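Local structure of dimethylsulfoniopropionate lyase (Roseovarius nubinhibens, 4B29) at residues 118-121 with 126-129; 163-168 with 173-178. The protein probably cleaves dimethylsulfoniopropionate to release dimethyl sulfide, using a metal-binding cupin domain that holds a zinc ion. One frame throughout, in Å; residues are numbered along the deposited sequence.

Contact 1: residues 118-121 with 126-129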
loop_
_atom_site.group_PDB
_atom_site.type_symbol
_atom_site.label_atom_id
_atom_site.label_comp_id
_atom_site.label_asym_id
_atom_site.label_seq_id
_atom_site.Cartn_x
_atom_site.Cartn_y
_atom_site.Cartn_z
ATOM N N PHE A 118 -0.570 3.113 5.289
ATOM C CA PHE A 118 -0.249 4.511 5.522
ATOM C C PHE A 118 -0.101 5.212 4.178
ATOM O O PHE A 118 0.030 4.567 3.120
ATOM C CB PHE A 118 1.019 4.662 6.377
ATOM C CG PHE A 118 2.318 4.200 5.716
ATOM C CD1 PHE A 118 3.122 5.059 4.939
ATOM C CD2 PHE A 118 2.760 2.895 5.915
ATOM C CE1 PHE A 118 4.365 4.616 4.393
ATOM C CE2 PHE A 118 3.996 2.462 5.389
ATOM C CZ PHE A 118 4.793 3.284 4.601
ATOM N N GLU A 119 -0.095 6.548 4.211
ATOM C CA GLU A 119 0.028 7.315 2.958
ATOM C C GLU A 119 1.434 7.879 2.899
ATOM O O GLU A 119 1.819 8.719 3.727
ATOM C CB GLU A 119 -1.023 8.447 2.961
ATOM C CG GLU A 119 -1.080 9.264 1.646
ATOM C CD GLU A 119 -2.203 10.319 1.693
ATOM O OE1 GLU A 119 -3.056 10.311 2.613
ATOM O OE2 GLU A 119 -2.057 11.304 0.953
ATOM N N LEU A 120 2.235 7.379 1.969
ATOM C CA LEU A 120 3.600 7.844 1.867
ATOM C C LEU A 120 3.649 9.229 1.253
ATOM O O LEU A 120 4.390 10.117 1.728
ATOM C CB LEU A 120 4.386 6.855 0.987
ATOM C CG LEU A 120 5.811 7.259 0.626
ATOM C CD1 LEU A 120 6.661 7.562 1.959
ATOM C CD2 LEU A 120 6.470 6.170 -0.253
ATOM N N ALA A 121 2.904 9.412 0.165
ATOM C CA ALA A 121 2.945 10.709 -0.565
ATOM C C ALA A 121 1.534 11.010 -1.003
ATOM O O ALA A 121 0.770 10.117 -1.408
ATOM C CB ALA A 121 3.864 10.674 -1.776
ATOM N N HIS A 126 3.243 11.542 4.193
ATOM C CA HIS A 126 4.453 12.036 4.853
ATOM C C HIS A 126 5.218 13.001 3.946
ATOM O O HIS A 126 6.015 13.825 4.451
ATOM C CB HIS A 126 5.329 10.833 5.240
ATOM C CG HIS A 126 4.785 10.126 6.425
ATOM N ND1 HIS A 126 4.993 10.597 7.709
ATOM C CD2 HIS A 126 3.928 9.086 6.536
ATOM C CE1 HIS A 126 4.325 9.837 8.561
ATOM N NE2 HIS A 126 3.671 8.915 7.874
ATOM N N PHE A 127 4.987 12.923 2.630
ATOM C CA PHE A 127 5.420 13.966 1.736
ATOM C C PHE A 127 4.185 14.459 1.026
ATOM O O PHE A 127 3.332 13.676 0.630
ATOM C CB PHE A 127 6.403 13.403 0.717
ATOM C CG PHE A 127 7.661 12.895 1.386
ATOM C CD1 PHE A 127 7.723 11.578 1.852
ATOM C CD2 PHE A 127 8.741 13.745 1.567
ATOM C CE1 PHE A 127 8.890 11.119 2.527
ATOM C CE2 PHE A 127 9.931 13.284 2.210
ATOM C CZ PHE A 127 9.986 11.982 2.678
ATOM N N LEU A 128 4.038 15.784 0.974
ATOM C CA LEU A 128 2.812 16.379 0.406
ATOM C C LEU A 128 2.950 16.622 -1.079
ATOM O O LEU A 128 3.992 17.111 -1.584
ATOM C CB LEU A 128 2.511 17.741 1.110
ATOM C CG LEU A 128 2.308 17.693 2.629
ATOM C CD1 LEU A 128 1.912 19.124 3.138
ATOM C CD2 LEU A 128 1.242 16.610 3.139
ATOM N N THR A 129 1.867 16.262 -1.796
ATOM C CA THR A 129 1.717 16.608 -3.210
ATOM C C THR A 129 0.229 16.452 -3.526
ATOM O O THR A 129 -0.497 15.695 -2.861
ATOM C CB THR A 129 2.543 15.709 -4.149
ATOM O OG1 THR A 129 2.356 16.125 -5.511
ATOM C CG2 THR A 129 2.118 14.219 -3.975
#
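His126 and Phe127 pair with Glu119 and Leu120 where strand 115-122 breaks at a classic beta bulge, Leu120 and Ala121 both facing Val134 of the neighbouring strand. On the other flank a short parallel bridge joins Ala121 to Phe127 within the mixed sheet of this cupin fold. Two backbone hydrogen bonds carry the pairing: His126 N gives to Glu119 O at 3.2 Å, and Phe127 N to Leu120 O at 3.0 Å. A weaker CA-H...O contact continues the series, from Ala121 CA to Phe127 O at 3.2 Å.

The apolar part is lateral. Leu120 and Phe127 run side by side in the same direction, with CD1 of Leu120 4.2 Å from CD1 of Phe127; both also lean on helix 24-41. The polar side chains find their partners outside the pair: Glu119 forms a salt bridge with Arg99 and a hydrogen bond with Ser124, Thr129 OG1 bonds to Asp54, and His126 NE2 accepts a hydrogen bond from Glu97 N. With CG of Phe127 beside its own backbone N (chi1 -63°), the ring meets Leu120 O at its edge and in its plane, CD1 of Phe127 lying 3.6 Å from that oxygen.

Contact 2: residues 163-168 with 173-178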
loop_
_atom_site.group_PDB
_atom_site.type_symbol
_atom_site.label_atom_id
_atom_site.label_comp_id
_atom_site.label_asym_id
_atom_site.label_seq_id
_atom_site.Cartn_x
_atom_site.Cartn_y
_atom_site.Cartn_z
ATOM N N ALA A 163 -0.298 -12.587 -2.702
ATOM C CA ALA A 163 -1.688 -12.732 -2.335
ATOM C C ALA A 163 -2.554 -12.941 -3.562
ATOM O O ALA A 163 -2.118 -12.661 -4.672
ATOM C CB ALA A 163 -2.203 -11.448 -1.540
ATOM N N LEU A 164 -3.789 -13.382 -3.313
ATOM C CA LEU A 164 -4.765 -13.607 -4.376
ATOM C C LEU A 164 -5.662 -12.387 -4.474
ATOM O O LEU A 164 -6.338 -12.051 -3.492
ATOM C CB LEU A 164 -5.583 -14.874 -4.049
ATOM C CG LEU A 164 -6.567 -15.261 -5.143
ATOM C CD1 LEU A 164 -5.835 -15.623 -6.439
ATOM C CD2 LEU A 164 -7.440 -16.452 -4.557
ATOM N N PHE A 165 -5.666 -11.774 -5.669
ATOM C CA PHE A 165 -6.422 -10.539 -5.941
ATOM C C PHE A 165 -7.681 -10.797 -6.733
ATOM O O PHE A 165 -7.628 -11.440 -7.789
ATOM C CB PHE A 165 -5.532 -9.568 -6.709
ATOM C CG PHE A 165 -4.534 -8.873 -5.825
ATOM C CD1 PHE A 165 -3.365 -9.535 -5.354
ATOM C CD2 PHE A 165 -4.817 -7.564 -5.389
ATOM C CE1 PHE A 165 -2.440 -8.891 -4.516
ATOM C CE2 PHE A 165 -3.878 -6.880 -4.553
ATOM C CZ PHE A 165 -2.709 -7.532 -4.129
ATOM N N HIS A 166 -8.805 -10.293 -6.197
ATOM C CA HIS A 166 -10.133 -10.427 -6.785
ATOM C C HIS A 166 -10.598 -9.077 -7.317
ATOM O O HIS A 166 -10.326 -8.035 -6.667
ATOM C CB HIS A 166 -11.147 -10.841 -5.708
ATOM C CG HIS A 166 -10.738 -12.057 -4.926
ATOM N ND1 HIS A 166 -10.837 -13.336 -5.455
ATOM C CD2 HIS A 166 -10.243 -12.193 -3.674
ATOM C CE1 HIS A 166 -10.408 -14.211 -4.550
ATOM N NE2 HIS A 166 -10.054 -13.546 -3.457
ATOM N N LEU A 167 -11.265 -9.097 -8.457
ATOM C CA LEU A 167 -11.826 -7.837 -9.024
ATOM C C LEU A 167 -13.098 -8.157 -9.749
ATOM O O LEU A 167 -13.129 -9.077 -10.566
ATOM C CB LEU A 167 -10.786 -7.235 -10.011
ATOM C CG LEU A 167 -11.191 -5.998 -10.819
ATOM C CD1 LEU A 167 -11.524 -4.798 -9.882
ATOM C CD2 LEU A 167 -10.091 -5.627 -11.843
ATOM N N ARG A 168 -14.167 -7.393 -9.505
ATOM C CA ARG A 168 -15.412 -7.681 -10.201
ATOM C C ARG A 168 -15.201 -7.591 -11.711
ATOM O O ARG A 168 -14.471 -6.714 -12.214
ATOM C CB ARG A 168 -16.524 -6.748 -9.734
ATOM C CG ARG A 168 -17.030 -7.073 -8.275
ATOM C CD ARG A 168 -17.624 -8.539 -7.997
ATOM N NE ARG A 168 -18.710 -8.852 -8.898
ATOM C CZ ARG A 168 -20.007 -8.528 -8.726
ATOM N NH1 ARG A 168 -20.403 -7.863 -7.650
ATOM N NH2 ARG A 168 -20.923 -8.871 -9.653
ATOM N N LEU A 173 -6.161 -13.097 -9.767
ATOM C CA LEU A 173 -4.701 -13.152 -10.069
ATOM C C LEU A 173 -3.935 -13.352 -8.795
ATOM O O LEU A 173 -4.128 -12.639 -7.796
ATOM C CB LEU A 173 -4.225 -11.819 -10.718
ATOM C CG LEU A 173 -4.935 -11.425 -12.013
ATOM C CD1 LEU A 173 -4.475 -9.974 -12.427
ATOM C CD2 LEU A 173 -4.631 -12.441 -13.174
ATOM N N MET A 174 -2.980 -14.300 -8.799
ATOM C CA MET A 174 -2.114 -14.457 -7.649
ATOM C C MET A 174 -0.853 -13.660 -7.936
ATOM O O MET A 174 -0.150 -13.938 -8.926
ATOM C CB MET A 174 -1.758 -15.958 -7.531
ATOM C CG MET A 174 -0.904 -16.237 -6.309
ATOM S SD MET A 174 -1.723 -16.065 -4.723
ATOM C CE MET A 174 -2.693 -17.596 -4.653
ATOM N N LEU A 175 -0.628 -12.574 -7.171
ATOM C CA LEU A 175 0.470 -11.661 -7.503
ATOM C C LEU A 175 1.645 -11.769 -6.549
ATOM O O LEU A 175 1.445 -11.900 -5.328
ATOM C CB LEU A 175 -0.032 -10.191 -7.420
ATOM C CG LEU A 175 -1.231 -9.917 -8.362
ATOM C CD1 LEU A 175 -1.588 -8.421 -8.208
ATOM C CD2 LEU A 175 -0.919 -10.313 -9.851
ATOM N N GLU A 176 2.833 -11.713 -7.143
ATOM C CA GLU A 176 4.123 -11.831 -6.470
ATOM C C GLU A 176 4.894 -10.523 -6.689
ATOM O O GLU A 176 4.464 -9.659 -7.485
ATOM C CB GLU A 176 4.885 -13.020 -7.099
ATOM C CG GLU A 176 4.163 -14.277 -6.567
ATOM C CD GLU A 176 4.817 -15.600 -6.811
ATOM O OE1 GLU A 176 5.920 -15.673 -7.408
ATOM O OE2 GLU A 176 4.182 -16.590 -6.367
ATOM N N PRO A 177 6.064 -10.376 -6.046
ATOM C CA PRO A 177 6.762 -9.054 -6.056
ATOM C C PRO A 177 7.051 -8.449 -7.417
ATOM O O PRO A 177 7.589 -9.108 -8.332
ATOM C CB PRO A 177 8.069 -9.348 -5.327
ATOM C CG PRO A 177 7.617 -10.397 -4.239
ATOM C CD PRO A 177 6.658 -11.301 -5.049
ATOM N N GLY A 178 6.629 -7.187 -7.581
ATOM C CA GLY A 178 6.814 -6.452 -8.821
ATOM C C GLY A 178 5.625 -6.523 -9.784
ATOM O O GLY A 178 5.559 -5.716 -10.729
#
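Phe165 and Leu175 each set CG beside the backbone N, at chi1 -78° and -58°, and from neighbouring strands of a beta hairpin their side chains cross at about a right angle. The hairpin forms one margin of the antiparallel five-stranded sheet of the cupin fold, with 173-175 as its outermost strand within the chain. The crossing lays CD1 of Leu175 over one face of the Phe165 ring, 3.8 Å from the centroid and displaced toward the rim, a CH-pi contact. Tyr156 meets the same ring edge-to-face, and Met191 and Ile198 touch it too, so this face of the hairpin is turned into the interior. The Phe165 side chain is about 8 Å from the bound zinc ion.

Four backbone hydrogen bonds zip the strands together. Ala163 and Leu175 exchange two, as do Phe165 and Leu173; the straightest runs from Phe165 N to Leu173 O, 2.8 Å long with an angle of 171° at the hydrogen. Between these hydrogen-bonded pairs lies the non-hydrogen-bonded pair of Leu164 and Met174, whose side chains take the other face of the sheet. Leu164 reaches across as well, its CD1 lying 3.7 Å from Leu173 O. Met174 starts with CG anti to the backbone N, then bends at chi2 and chi3, folding its thioether back over the partner strand. The methyl CE of Met174 thereby comes to 4.0 Å from CB of Leu164, while its sulfur SD sits 3.4 Å from Ala163 O.

In the fold
The two contacts illustrate how one cupin fold uses short-range strand pairing at different depths. The residues that touch in contact 1 are all buried and belong to the mixed sheet; contact 2 is only partly buried and lies in the other, antiparallel sheet. They share no strand, sit on opposite sides of the chain's centre and come no nearer than about 14 Å between nearest atoms. Contact 1 is a brief parallel junction beside a bulge, its polar side chains satisfied by residues around it. Contact 2 is an antiparallel hairpin at the edge of its sheet whose cross-strand side-chain contacts are largely apolar. Its inner face also approaches the zinc site of His150, Glu154 and His189 more closely than contact 1 does.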